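Local structure of DSBA-like thioredoxin domain-containing protein (Pseudomonas aeruginosa PAO1, 5HFI) at residues H10-P15 with R169-R174; P25-A30 with L36-H41; A100-A105 with A113-R118; P134-L139 with E151-C156; G179-A184 with L194-Y199. The protein is a cytosolic disulfide reductase of the thioredoxin superfamily that binds glutathione and probably works by thiol-disulfide exchange. One frame throughout, in Å; residues are numbered along the deposited sequence.

How the contacts relate
All five contacts belong to one DsbA-like chain, a thioredoxin fold carrying a helical insertion. Contacts 1, 2 and 5 reach the same mixed sheet, in which strand 8-13 runs between strands 37-42 and 182-186; their centres lie 11 to 14 Å apart. Along the chain, contacts 2, 3 and 4 fall inside the long loop closed by contact 1, and contact 5 follows. Contacts 3 and 4, with centres 10 Å apart, pack the inserted helices together, and contact 3 also touches contacts 1 and 2. Contact 5 holds part of the glutathione pocket; contact 4, its centre 29 Å away, lies across the chain's centre as structural packing.

Contact 1: residues H10-P15 with R169-R174; sequences HYLYDP and RRLMNR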
# COMPACT_ATOMS: atom_id res chain seq x y z
N HIS A 10 8.74 -6.52 7.48
CA HIS A 10 7.50 -5.83 7.81
C HIS A 10 7.40 -4.56 6.98
O HIS A 10 8.36 -3.79 6.91
CB HIS A 10 7.44 -5.51 9.30
CG HIS A 10 7.48 -6.72 10.18
ND1 HIS A 10 6.34 -7.35 10.63
CD2 HIS A 10 8.52 -7.41 10.71
CE1 HIS A 10 6.67 -8.38 11.38
NE2 HIS A 10 7.99 -8.44 11.45
N TYR A 11 6.24 -4.35 6.36
CA TYR A 11 6.01 -3.19 5.50
C TYR A 11 4.84 -2.39 6.07
O TYR A 11 3.70 -2.85 6.04
CB TYR A 11 5.73 -3.62 4.06
CG TYR A 11 5.43 -2.48 3.11
CD1 TYR A 11 4.50 -2.63 2.08
CD2 TYR A 11 6.08 -1.26 3.22
CE1 TYR A 11 4.23 -1.60 1.21
CE2 TYR A 11 5.82 -0.22 2.35
CZ TYR A 11 4.89 -0.40 1.34
OH TYR A 11 4.61 0.63 0.47
N LEU A 12 5.15 -1.21 6.61
CA LEU A 12 4.13 -0.26 7.05
C LEU A 12 3.79 0.66 5.90
O LEU A 12 4.66 1.39 5.40
CB LEU A 12 4.63 0.53 8.26
CG LEU A 12 4.61 -0.18 9.61
CD1 LEU A 12 5.66 0.41 10.54
CD2 LEU A 12 3.22 -0.06 10.23
N TYR A 13 2.53 0.65 5.48
CA TYR A 13 2.11 1.32 4.26
C TYR A 13 0.79 2.05 4.50
O TYR A 13 0.12 1.87 5.52
CB TYR A 13 1.92 0.32 3.11
CG TYR A 13 0.68 -0.52 3.30
CD1 TYR A 13 -0.51 -0.18 2.67
CD2 TYR A 13 0.69 -1.64 4.11
CE1 TYR A 13 -1.65 -0.93 2.85
CE2 TYR A 13 -0.44 -2.41 4.29
CZ TYR A 13 -1.61 -2.04 3.66
OH TYR A 13 -2.75 -2.79 3.84
N ASP A 14 0.41 2.87 3.51
CA ASP A 14 -0.96 3.33 3.40
C ASP A 14 -1.29 3.42 1.92
O ASP A 14 -0.48 3.95 1.14
CB ASP A 14 -1.20 4.69 4.05
CG ASP A 14 -2.66 5.05 4.10
OD1 ASP A 14 -3.14 5.69 3.14
OD2 ASP A 14 -3.32 4.65 5.08
N PRO A 15 -2.45 2.91 1.50
CA PRO A 15 -2.76 2.89 0.07
C PRO A 15 -2.83 4.27 -0.58
O PRO A 15 -2.64 4.36 -1.80
CB PRO A 15 -4.13 2.19 0.00
CG PRO A 15 -4.30 1.52 1.33
CD PRO A 15 -3.53 2.34 2.32
N ARG A 169 -0.12 1.01 14.31
CA ARG A 169 0.35 2.26 14.91
C ARG A 169 1.20 2.02 16.14
O ARG A 169 2.10 2.82 16.44
CB ARG A 169 -0.85 3.15 15.23
CG ARG A 169 -1.50 3.69 13.99
CD ARG A 169 -2.98 3.96 14.18
NE ARG A 169 -3.57 4.53 12.98
CZ ARG A 169 -4.86 4.78 12.83
NH1 ARG A 169 -5.71 4.51 13.81
NH2 ARG A 169 -5.31 5.30 11.69
N ARG A 170 0.95 0.93 16.87
CA ARG A 170 1.82 0.59 17.99
C ARG A 170 3.18 0.13 17.51
O ARG A 170 4.20 0.43 18.15
CB ARG A 170 1.16 -0.47 18.86
CG ARG A 170 -0.05 0.04 19.59
CD ARG A 170 -0.67 -1.04 20.44
NE ARG A 170 -1.77 -0.49 21.22
CZ ARG A 170 -2.31 -1.10 22.26
NH1 ARG A 170 -1.85 -2.29 22.62
NH2 ARG A 170 -3.31 -0.54 22.93
N LEU A 171 3.23 -0.58 16.38
CA LEU A 171 4.51 -0.92 15.77
C LEU A 171 5.25 0.33 15.33
O LEU A 171 6.45 0.49 15.61
CB LEU A 171 4.29 -1.87 14.60
CG LEU A 171 5.55 -2.31 13.85
CD1 LEU A 171 6.50 -3.04 14.79
CD2 LEU A 171 5.18 -3.20 12.67
N MET A 172 4.56 1.25 14.65
CA MET A 172 5.17 2.52 14.27
C MET A 172 5.70 3.26 15.49
O MET A 172 6.79 3.85 15.44
CB MET A 172 4.16 3.41 13.54
CG MET A 172 3.48 2.78 12.36
SD MET A 172 2.94 4.03 11.20
CE MET A 172 4.46 4.97 10.99
N ASN A 173 4.94 3.25 16.58
CA ASN A 173 5.35 3.96 17.79
C ASN A 173 6.61 3.35 18.38
O ASN A 173 7.55 4.08 18.73
CB ASN A 173 4.21 3.93 18.81
CG ASN A 173 4.53 4.71 20.07
OD1 ASN A 173 5.11 4.17 21.01
ND2 ASN A 173 4.14 5.98 20.10
N ARG A 174 6.66 2.02 18.51
CA ARG A 174 7.83 1.38 19.10
C ARG A 174 9.08 1.58 18.25
O ARG A 174 10.20 1.57 18.77
CB ARG A 174 7.58 -0.12 19.30
CG ARG A 174 6.56 -0.44 20.37
CD ARG A 174 6.52 -1.93 20.67
NE ARG A 174 6.06 -2.70 19.51
CZ ARG A 174 4.80 -3.07 19.32
NH1 ARG A 174 3.87 -2.75 20.22
NH2 ARG A 174 4.46 -3.76 18.24
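Strand 8-13 and helix 159-174 come together with the CA atoms of L12 and M172 7.8 Å apart, a spacing bridged by side chains without any hydrogen bond between the two segments. L12 points at the helix and forks around one atom of it: its CD2 lies 3.6 Å from M172 CG and its CD1 3.7 Å from the same M172 CG, so the methylene rests against both methyls. CD1 of L12 also meets L171 CD2, at 4.2 Å, and thus touches two successive helix residues. A branched leucine suits this place because its two methyls can spread over the helix surface. M172 is the flexible partner: its chain bends at the last torsion (chi3 51°), and beyond the methylene that L12 holds, its thioether reaches F180, a glutathione-binding residue. Backbone hydrogen bonds join L12 to T182 and Y11 to H41 within the sheet, while the rings of H10 and H41 share a hydrogen bond nearby. From the same helix, R169 donates hydrogen bonds to the carbonyls of G43 and G44. The interface itself is purely hydrocarbon and buried, so between these two segments the attraction is probably close packing and the exclusion of water, with M172 linking this packing to the wall of the glutathione pocket.

Contact 2: residues P25-A30 with L36-H41; sequences PLLAAA and LDVRLH
This contact lies in the first beta-alpha-beta unit of the thioredoxin fold, where the chain leaves strand 8-13, passes through helices 18-22 and 24-30, and returns as the parallel strand 37-42. L27 of the helix meets V38 and L40, alternate residues of the strand, through a single methyl: L27 CD1 is 3.7 Å from V38 CG1 and 4.1 Å from L40 CD1. With CG opposite the backbone nitrogen (chi1 178°), L27 reaches from the flank of the helix to the sheet, crossing L40 at about a right angle. One turn on, A30 has only a methyl to offer, and its CB is 4.2 Å from V38 CG2; this small residue lets the helix end settle close to the strand. The beta-branched V38 thus serves both helix residues, one methyl for each. At the start of the strand segment, L36 brings CD2 to 3.8 Å from A30 O. A water sits 2.8 Å from A30 O and 2.7 Å from L36 O, placed to bridge the two carbonyls where the turn begins and ends, although other acceptors compete for its protons. The axes of helix segment 25-30 and strand segment 37-41 come within 10.0 Å, their N-to-C directions 142° apart. Beyond them, A30 also packs on W206 and L210 of helix 203-215 and on L9 of strand 8-13, while L27 touches L116 of the inserted helices.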
# COMPACT_ATOMS: atom_id res chain seq x y z
N PRO A 25 7.53 -1.04 -6.45
CA PRO A 25 8.50 -2.02 -6.99
C PRO A 25 9.36 -2.65 -5.92
O PRO A 25 9.84 -3.78 -6.11
CB PRO A 25 9.33 -1.18 -7.98
CG PRO A 25 8.54 0.04 -8.24
CD PRO A 25 7.77 0.30 -7.00
N LEU A 26 9.58 -1.98 -4.79
CA LEU A 26 10.35 -2.58 -3.71
C LEU A 26 9.57 -3.69 -3.02
O LEU A 26 10.14 -4.73 -2.66
CB LEU A 26 10.76 -1.51 -2.69
CG LEU A 26 11.50 -0.30 -3.25
CD1 LEU A 26 12.04 0.56 -2.11
CD2 LEU A 26 12.63 -0.72 -4.18
N LEU A 27 8.27 -3.49 -2.81
CA LEU A 27 7.45 -4.56 -2.26
C LEU A 27 7.37 -5.74 -3.22
O LEU A 27 7.44 -6.90 -2.80
CB LEU A 27 6.05 -4.05 -1.92
CG LEU A 27 5.07 -5.08 -1.38
CD1 LEU A 27 5.62 -5.72 -0.10
CD2 LEU A 27 3.71 -4.45 -1.12
N ALA A 28 7.23 -5.46 -4.52
CA ALA A 28 7.17 -6.54 -5.50
C ALA A 28 8.48 -7.32 -5.54
O ALA A 28 8.47 -8.55 -5.59
CB ALA A 28 6.84 -5.98 -6.88
N ALA A 29 9.61 -6.61 -5.50
CA ALA A 29 10.90 -7.29 -5.50
C ALA A 29 11.11 -8.09 -4.22
O ALA A 29 11.69 -9.18 -4.25
CB ALA A 29 12.03 -6.27 -5.68
N ALA A 30 10.63 -7.57 -3.09
CA ALA A 30 10.78 -8.29 -1.83
C ALA A 30 10.00 -9.60 -1.84
O ALA A 30 10.46 -10.61 -1.29
CB ALA A 30 10.32 -7.42 -0.66
N LEU A 36 12.19 -15.36 2.38
CA LEU A 36 11.82 -14.13 3.06
C LEU A 36 10.31 -14.04 3.19
O LEU A 36 9.59 -14.15 2.19
CB LEU A 36 12.36 -12.91 2.31
CG LEU A 36 12.03 -11.54 2.93
CD1 LEU A 36 12.76 -11.36 4.25
CD2 LEU A 36 12.37 -10.41 1.96
N ASP A 37 9.83 -13.84 4.41
CA ASP A 37 8.42 -13.60 4.68
C ASP A 37 8.16 -12.10 4.70
O ASP A 37 8.94 -11.33 5.26
CB ASP A 37 8.01 -14.23 6.01
CG ASP A 37 6.57 -13.95 6.37
OD1 ASP A 37 5.72 -13.90 5.45
OD2 ASP A 37 6.28 -13.79 7.57
N VAL A 38 7.06 -11.68 4.08
CA VAL A 38 6.69 -10.27 3.98
C VAL A 38 5.32 -10.08 4.62
O VAL A 38 4.35 -10.72 4.20
CB VAL A 38 6.69 -9.78 2.53
CG1 VAL A 38 6.18 -8.34 2.46
CG2 VAL A 38 8.09 -9.87 1.93
N ARG A 39 5.24 -9.21 5.62
CA ARG A 39 4.00 -8.89 6.32
C ARG A 39 3.61 -7.45 6.03
O ARG A 39 4.44 -6.55 6.12
CB ARG A 39 4.15 -9.07 7.83
CG ARG A 39 4.81 -10.35 8.26
CD ARG A 39 3.83 -11.49 8.43
NE ARG A 39 4.47 -12.63 9.07
CZ ARG A 39 4.38 -12.92 10.36
NH1 ARG A 39 3.67 -12.13 11.16
NH2 ARG A 39 5.00 -13.98 10.86
N LEU A 40 2.33 -7.24 5.72
CA LEU A 40 1.81 -5.91 5.44
C LEU A 40 1.13 -5.34 6.68
O LEU A 40 0.38 -6.04 7.37
CB LEU A 40 0.81 -5.94 4.28
CG LEU A 40 1.34 -5.74 2.85
CD1 LEU A 40 2.58 -6.58 2.56
CD2 LEU A 40 0.26 -6.04 1.83
N HIS A 41 1.40 -4.07 6.96
CA HIS A 41 0.81 -3.36 8.09
C HIS A 41 0.25 -2.03 7.60
O HIS A 41 1.01 -1.08 7.37
CB HIS A 41 1.82 -3.12 9.20
CG HIS A 41 2.56 -4.35 9.63
ND1 HIS A 41 2.13 -5.15 10.67
CD2 HIS A 41 3.70 -4.91 9.17
CE1 HIS A 41 2.98 -6.15 10.83
NE2 HIS A 41 3.94 -6.03 9.93
O HOH W 1 9.39 -12.95 -0.18

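Contact 3: residues A100-A105 with A113-R118; sequences AAVLAA and AAMLAR
The carbonyl oxygen of A101 takes the helical hydrogen bond from A105 N at 2.9 Å and is also met from the other helix by M115 CG, 3.7 Å away. This belongs to an antiparallel helical hairpin of the inserted helical domain, formed by helices 96-109 and 112-124; the short axes cross at 148° and approach to 8.4 Å. Such closeness depends on small residues. Between V102 and M115 the CA atoms are only 5.7 Å apart, and A101 and A105, one turn from each other, present nothing larger than a methyl on the side facing M115. A105 CB touches M115 CB at 3.5 Å. M115 is folded against the alanines, with bends at both outer torsions (chi2 63°, chi3 42°) bringing SD to 4.3 Å from A101 CB, and M115 also packs on L143. An unbranched, flexible thioether chain suits this place, since it can adapt its course to the surface of the neighbouring helix. On the other flank, V102 and L116 both reach Y13 of strand 8-13, so the hairpin is seated on the thioredoxin sheet. There, V102 CG2 comes within 3.9 Å of L116 CA and an equal 3.9 Å of L116 CB.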
# COMPACT_ATOMS: atom_id res chain seq x y z
N ALA A 100 -9.03 -2.33 4.14
CA ALA A 100 -9.87 -3.51 4.36
C ALA A 100 -9.83 -4.45 3.16
O ALA A 100 -9.88 -5.67 3.34
CB ALA A 100 -11.31 -3.08 4.65
N ALA A 101 -9.73 -3.91 1.95
CA ALA A 101 -9.63 -4.76 0.77
C ALA A 101 -8.33 -5.55 0.77
O ALA A 101 -8.31 -6.72 0.38
CB ALA A 101 -9.74 -3.91 -0.50
N VAL A 102 -7.24 -4.92 1.21
CA VAL A 102 -5.96 -5.63 1.32
C VAL A 102 -6.07 -6.74 2.36
O VAL A 102 -5.64 -7.88 2.14
CB VAL A 102 -4.83 -4.65 1.66
CG1 VAL A 102 -3.57 -5.40 2.06
CG2 VAL A 102 -4.57 -3.70 0.49
N LEU A 103 -6.65 -6.42 3.52
CA LEU A 103 -6.87 -7.43 4.55
C LEU A 103 -7.72 -8.58 4.03
O LEU A 103 -7.40 -9.75 4.28
CB LEU A 103 -7.55 -6.80 5.77
CG LEU A 103 -6.68 -5.94 6.69
CD1 LEU A 103 -7.52 -5.39 7.84
CD2 LEU A 103 -5.52 -6.76 7.23
N ALA A 104 -8.80 -8.27 3.31
CA ALA A 104 -9.68 -9.31 2.80
C ALA A 104 -8.98 -10.18 1.76
O ALA A 104 -9.13 -11.41 1.77
CB ALA A 104 -10.94 -8.68 2.20
N ALA A 105 -8.20 -9.57 0.86
CA ALA A 105 -7.47 -10.35 -0.13
C ALA A 105 -6.45 -11.26 0.54
O ALA A 105 -6.24 -12.40 0.10
CB ALA A 105 -6.78 -9.42 -1.12
N ALA A 113 -0.48 -8.36 -0.91
CA ALA A 113 0.47 -7.53 -1.64
C ALA A 113 0.01 -7.28 -3.07
O ALA A 113 0.15 -6.16 -3.59
CB ALA A 113 1.85 -8.18 -1.63
N ALA A 114 -0.54 -8.30 -3.73
CA ALA A 114 -1.05 -8.12 -5.08
C ALA A 114 -2.24 -7.17 -5.10
O ALA A 114 -2.39 -6.37 -6.03
CB ALA A 114 -1.43 -9.46 -5.69
N MET A 115 -3.10 -7.24 -4.08
CA MET A 115 -4.26 -6.35 -4.05
C MET A 115 -3.84 -4.91 -3.79
O MET A 115 -4.40 -3.98 -4.39
CB MET A 115 -5.26 -6.83 -3.00
CG MET A 115 -6.27 -5.78 -2.55
SD MET A 115 -7.37 -5.19 -3.87
CE MET A 115 -7.78 -6.69 -4.73
N LEU A 116 -2.85 -4.69 -2.92
CA LEU A 116 -2.34 -3.34 -2.69
C LEU A 116 -1.79 -2.74 -3.98
O LEU A 116 -2.09 -1.58 -4.30
CB LEU A 116 -1.27 -3.35 -1.60
CG LEU A 116 -0.56 -2.01 -1.36
CD1 LEU A 116 -1.54 -0.94 -0.88
CD2 LEU A 116 0.59 -2.16 -0.36
N ALA A 117 -0.99 -3.51 -4.72
CA ALA A 117 -0.45 -3.02 -5.98
C ALA A 117 -1.57 -2.69 -6.97
O ALA A 117 -1.48 -1.69 -7.70
CB ALA A 117 0.50 -4.05 -6.58
N ARG A 118 -2.61 -3.52 -7.01
CA ARG A 118 -3.73 -3.26 -7.92
C ARG A 118 -4.51 -2.02 -7.49
O ARG A 118 -4.95 -1.23 -8.34
CB ARG A 118 -4.65 -4.48 -7.98
CG ARG A 118 -5.81 -4.32 -8.96
CD ARG A 118 -5.31 -4.28 -10.40
NE ARG A 118 -6.36 -3.92 -11.34
CZ ARG A 118 -6.63 -2.68 -11.73
NH1 ARG A 118 -5.92 -1.66 -11.25
NH2 ARG A 118 -7.60 -2.44 -12.60

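Contact 4: residues P134-L139 with E151-C156; sequences PVLLEL and EAFDAC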
# COMPACT_ATOMS: atom_id res chain seq x y z
N PRO A 134 -17.97 -0.65 -4.54
CA PRO A 134 -18.03 -1.32 -5.86
C PRO A 134 -16.70 -1.34 -6.59
O PRO A 134 -16.40 -2.32 -7.29
CB PRO A 134 -19.07 -0.49 -6.63
CG PRO A 134 -19.88 0.17 -5.59
CD PRO A 134 -18.95 0.45 -4.45
N VAL A 135 -15.89 -0.29 -6.46
CA VAL A 135 -14.58 -0.28 -7.11
C VAL A 135 -13.68 -1.36 -6.52
O VAL A 135 -12.99 -2.08 -7.25
CB VAL A 135 -13.95 1.12 -6.99
CG1 VAL A 135 -12.50 1.10 -7.48
CG2 VAL A 135 -14.77 2.14 -7.77
N LEU A 136 -13.67 -1.49 -5.19
CA LEU A 136 -12.82 -2.49 -4.56
C LEU A 136 -13.29 -3.91 -4.87
O LEU A 136 -12.48 -4.82 -5.05
CB LEU A 136 -12.77 -2.26 -3.05
CG LEU A 136 -12.15 -0.91 -2.68
CD1 LEU A 136 -12.31 -0.64 -1.19
CD2 LEU A 136 -10.68 -0.87 -3.09
N LEU A 137 -14.61 -4.11 -4.94
CA LEU A 137 -15.14 -5.42 -5.32
C LEU A 137 -14.79 -5.74 -6.77
O LEU A 137 -14.51 -6.89 -7.11
CB LEU A 137 -16.65 -5.47 -5.10
CG LEU A 137 -17.17 -5.93 -3.73
CD1 LEU A 137 -16.46 -5.25 -2.58
CD2 LEU A 137 -18.67 -5.68 -3.64
N GLU A 138 -14.81 -4.72 -7.63
CA GLU A 138 -14.41 -4.91 -9.03
C GLU A 138 -12.94 -5.31 -9.13
O GLU A 138 -12.58 -6.18 -9.93
CB GLU A 138 -14.69 -3.63 -9.82
CG GLU A 138 -14.24 -3.68 -11.27
CD GLU A 138 -14.39 -2.33 -11.96
OE1 GLU A 138 -13.77 -2.14 -13.03
OE2 GLU A 138 -15.13 -1.47 -11.44
N LEU A 139 -12.08 -4.68 -8.33
CA LEU A 139 -10.67 -5.05 -8.33
C LEU A 139 -10.47 -6.47 -7.82
O LEU A 139 -9.67 -7.22 -8.38
CB LEU A 139 -9.87 -4.06 -7.49
CG LEU A 139 -9.85 -2.60 -7.96
CD1 LEU A 139 -8.92 -1.78 -7.08
CD2 LEU A 139 -9.44 -2.51 -9.42
N GLU A 151 -18.11 -10.71 0.89
CA GLU A 151 -18.35 -10.99 2.31
C GLU A 151 -17.09 -10.78 3.13
O GLU A 151 -17.17 -10.24 4.25
CB GLU A 151 -18.86 -12.42 2.50
CG GLU A 151 -20.27 -12.67 1.96
CD GLU A 151 -20.35 -12.64 0.44
OE1 GLU A 151 -19.34 -13.00 -0.20
OE2 GLU A 151 -21.42 -12.25 -0.09
N ALA A 152 -15.94 -11.19 2.61
CA ALA A 152 -14.69 -10.99 3.34
C ALA A 152 -14.37 -9.51 3.51
O ALA A 152 -13.89 -9.09 4.57
CB ALA A 152 -13.54 -11.71 2.62
N PHE A 153 -14.63 -8.71 2.47
CA PHE A 153 -14.37 -7.28 2.57
C PHE A 153 -15.27 -6.62 3.61
O PHE A 153 -14.81 -5.79 4.40
CB PHE A 153 -14.55 -6.61 1.20
CG PHE A 153 -14.51 -5.11 1.25
CD1 PHE A 153 -13.30 -4.45 1.21
CD2 PHE A 153 -15.68 -4.37 1.32
CE1 PHE A 153 -13.25 -3.07 1.25
CE2 PHE A 153 -15.64 -2.99 1.36
CZ PHE A 153 -14.42 -2.34 1.33
N ASP A 154 -16.55 -6.96 3.60
CA ASP A 154 -17.46 -6.36 4.58
C ASP A 154 -17.09 -6.80 5.99
O ASP A 154 -17.17 -6.00 6.94
CB ASP A 154 -18.90 -6.72 4.25
CG ASP A 154 -19.34 -6.18 2.89
OD1 ASP A 154 -20.20 -6.82 2.24
OD2 ASP A 154 -18.83 -5.12 2.47
N ALA A 155 -16.65 -8.05 6.16
CA ALA A 155 -16.23 -8.52 7.47
C ALA A 155 -14.95 -7.82 7.93
O ALA A 155 -14.83 -7.42 9.09
CB ALA A 155 -16.04 -10.03 7.45
N CYS A 156 -13.98 -7.67 7.02
CA CYS A 156 -12.72 -7.03 7.40
C CYS A 156 -12.88 -5.55 7.68
O CYS A 156 -12.05 -4.98 8.40
CB CYS A 156 -11.68 -7.23 6.29
SG CYS A 156 -11.03 -8.92 6.17
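L136 and L137 meet the ring of F153 where helices 133-142 and 149-157 of the inserted helical domain pack together, well away from the glutathione site. The backbones stay apart, with the CA atoms of L137 and F153 separated by 8.1 Å, and the large aromatic ring fills the distance. F153 carries CG opposite its backbone nitrogen (chi1 171°), which extends the ring straight toward the other helix. Two neighbouring leucines receive it in different ways. L136 aims at the ring from the outset, with CG beside its own nitrogen, and brings CD1 to 3.6 Å from F153 CE1 and 3.7 Å from F153 CZ. L137 starts off to one side of the helix; chi1 (-90°) and chi2 (47°) together bring its CD1 methyl to the phenylalanine. Both leucines lie at about a right angle to the F153 side chain, and their methyls approach the ring obliquely, at atoms that face each other across it. Phenylalanine suits a place that needs reach and a broad apolar surface; it also packs on A100 of helix 96-109. D154, next to F153, forms a salt bridge with R133, the residue just before segment 134-139. The longer of the leucine contacts is L137 CD1 to F153 CD2, at 4.1 Å.

Contact 5: residues G179-A184 with L194-Y199; sequences GFPTFA and LDTGRY. With GSH (glutathione), chain B.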
# COMPACT_ATOMS: atom_id res chain seq x y z
N GLY A 179 6.26 7.86 9.52
CA GLY A 179 5.26 7.66 8.49
C GLY A 179 5.54 6.52 7.54
O GLY A 179 6.20 5.53 7.90
N PHE A 180 5.03 6.65 6.32
CA PHE A 180 5.11 5.59 5.32
C PHE A 180 5.82 6.10 4.07
O PHE A 180 5.72 7.28 3.75
CB PHE A 180 3.71 5.11 4.95
CG PHE A 180 2.72 5.20 6.08
CD1 PHE A 180 1.88 6.30 6.18
CD2 PHE A 180 2.63 4.20 7.03
CE1 PHE A 180 0.98 6.39 7.21
CE2 PHE A 180 1.72 4.29 8.06
CZ PHE A 180 0.90 5.39 8.15
N PRO A 181 6.52 5.21 3.35
CA PRO A 181 6.74 3.79 3.61
C PRO A 181 7.75 3.55 4.72
O PRO A 181 8.65 4.37 4.89
CB PRO A 181 7.31 3.28 2.28
CG PRO A 181 7.89 4.47 1.63
CD PRO A 181 7.04 5.62 2.04
N THR A 182 7.60 2.46 5.46
CA THR A 182 8.60 2.04 6.44
C THR A 182 8.77 0.53 6.33
O THR A 182 7.79 -0.21 6.42
CB THR A 182 8.20 2.43 7.87
OG1 THR A 182 8.15 3.86 7.98
CG2 THR A 182 9.20 1.88 8.87
N PHE A 183 10.01 0.09 6.13
CA PHE A 183 10.36 -1.32 6.08
C PHE A 183 11.21 -1.68 7.29
O PHE A 183 12.14 -0.95 7.64
CB PHE A 183 11.14 -1.67 4.81
CG PHE A 183 10.29 -1.73 3.56
CD1 PHE A 183 9.56 -2.86 3.27
CD2 PHE A 183 10.26 -0.66 2.68
CE1 PHE A 183 8.79 -2.93 2.12
CE2 PHE A 183 9.49 -0.73 1.52
CZ PHE A 183 8.76 -1.86 1.24
N ALA A 184 10.89 -2.80 7.92
CA ALA A 184 11.65 -3.27 9.07
C ALA A 184 11.89 -4.77 8.94
O ALA A 184 10.96 -5.52 8.65
CB ALA A 184 10.93 -2.96 10.39
N LEU A 194 14.90 -0.36 7.97
CA LEU A 194 15.78 -0.27 6.82
C LEU A 194 15.74 1.13 6.20
O LEU A 194 14.80 1.91 6.41
CB LEU A 194 15.40 -1.31 5.76
CG LEU A 194 15.26 -2.75 6.27
CD1 LEU A 194 14.93 -3.71 5.14
CD2 LEU A 194 16.52 -3.20 6.98
N ASP A 195 16.78 1.42 5.41
CA ASP A 195 16.92 2.72 4.74
C ASP A 195 16.18 2.65 3.41
O ASP A 195 16.75 2.42 2.34
CB ASP A 195 18.39 3.06 4.56
CG ASP A 195 18.61 4.45 3.97
OD1 ASP A 195 19.78 4.82 3.75
OD2 ASP A 195 17.62 5.17 3.73
N THR A 196 14.86 2.86 3.48
CA THR A 196 14.02 2.74 2.29
C THR A 196 14.36 3.81 1.25
O THR A 196 14.37 3.53 0.05
CB THR A 196 12.55 2.82 2.68
OG1 THR A 196 12.24 1.77 3.61
CG2 THR A 196 11.66 2.67 1.44
N GLY A 197 14.63 5.04 1.70
CA GLY A 197 14.95 6.11 0.77
C GLY A 197 16.17 5.81 -0.08
O GLY A 197 16.27 6.28 -1.21
N ARG A 198 17.10 5.02 0.45
CA ARG A 198 18.27 4.61 -0.32
C ARG A 198 17.89 3.78 -1.53
O ARG A 198 18.57 3.83 -2.56
CB ARG A 198 19.24 3.82 0.58
CG ARG A 198 20.41 3.20 -0.15
CD ARG A 198 21.21 4.27 -0.86
NE ARG A 198 21.79 5.21 0.08
CZ ARG A 198 23.10 5.35 0.26
NH1 ARG A 198 23.95 4.61 -0.44
NH2 ARG A 198 23.56 6.23 1.14
N TYR A 199 16.80 3.02 -1.45
CA TYR A 199 16.46 2.05 -2.48
C TYR A 199 15.29 2.47 -3.35
O TYR A 199 14.94 1.74 -4.28
CB TYR A 199 16.19 0.69 -1.84
CG TYR A 199 17.44 0.08 -1.26
CD1 TYR A 199 17.72 0.18 0.10
CD2 TYR A 199 18.36 -0.55 -2.08
CE1 TYR A 199 18.87 -0.35 0.62
CE2 TYR A 199 19.51 -1.09 -1.57
CZ TYR A 199 19.76 -0.99 -0.22
OH TYR A 199 20.92 -1.53 0.29
N1 GSH B . 9.73 8.47 1.95
CA1 GSH B . 9.68 9.88 1.62
C1 GSH B . 11.09 10.47 1.60
O11 GSH B . 11.30 11.61 2.09
O12 GSH B . 12.03 9.81 1.09
CB1 GSH B . 8.83 10.61 2.66
CG1 GSH B . 7.72 9.68 3.13
CD1 GSH B . 6.49 10.49 3.53
OE1 GSH B . 6.57 11.65 3.73
N2 GSH B . 5.20 9.82 3.64
CA2 GSH B . 4.02 10.57 4.02
C2 GSH B . 3.95 10.60 5.55
O2 GSH B . 3.84 9.58 6.15
CB2 GSH B . 2.77 9.91 3.45
SG2 GSH B . 2.99 9.46 1.70
N3 GSH B . 4.04 11.86 6.26
CA3 GSH B . 3.98 11.88 7.71
C3 GSH B . 2.60 11.43 8.18
O31 GSH B . 2.50 10.56 9.10
O32 GSH B . 1.56 11.91 7.66
O HOH W 2 12.06 2.15 6.35
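The cis-proline loop of the thioredoxin fold, which forms one wall of the glutathione pocket, leads here into strand 182-186 and packs beside the inverse gamma turn centred on D195, which precedes a short, weakly bonded helix at about 196-199. The peptide bond before P181 is cis, and F180 pairs with glutathione through its backbone as a strand would: F180 N donates to GSH O2 at 3.2 Å, and GSH N2 donates to F180 O at 2.6 Å. GSH O2 also lies against G179, where the missing side chain suits the close approach of the ligand's peptide. The loop is braced from within by T182 OG1, which donates to G179 O at 2.6 Å. Across the contact, L194 N gives F183 O a nearly straight hydrogen bond of 2.8 Å (177°). A water completes the junction, accepting from F183 N at 2.9 Å, donating to L194 O at 2.8 Å, and bonded to T196 OG1 at 2.8 Å. The T196 hydroxyl meets the F183 ring at its edge and in its plane, 3.3 Å from CD2, while the T196 methyl packs toward P181 CG; threonine serves both the polar and the apolar neighbour. F183 stacks on Y11 of strand 8-13 and meets W206 of helix 203-215, which L194 also touches, and P181 rests on W19 and C20 of helix 18-22, beside C17, which has been seen to bind glutathione covalently in this protein.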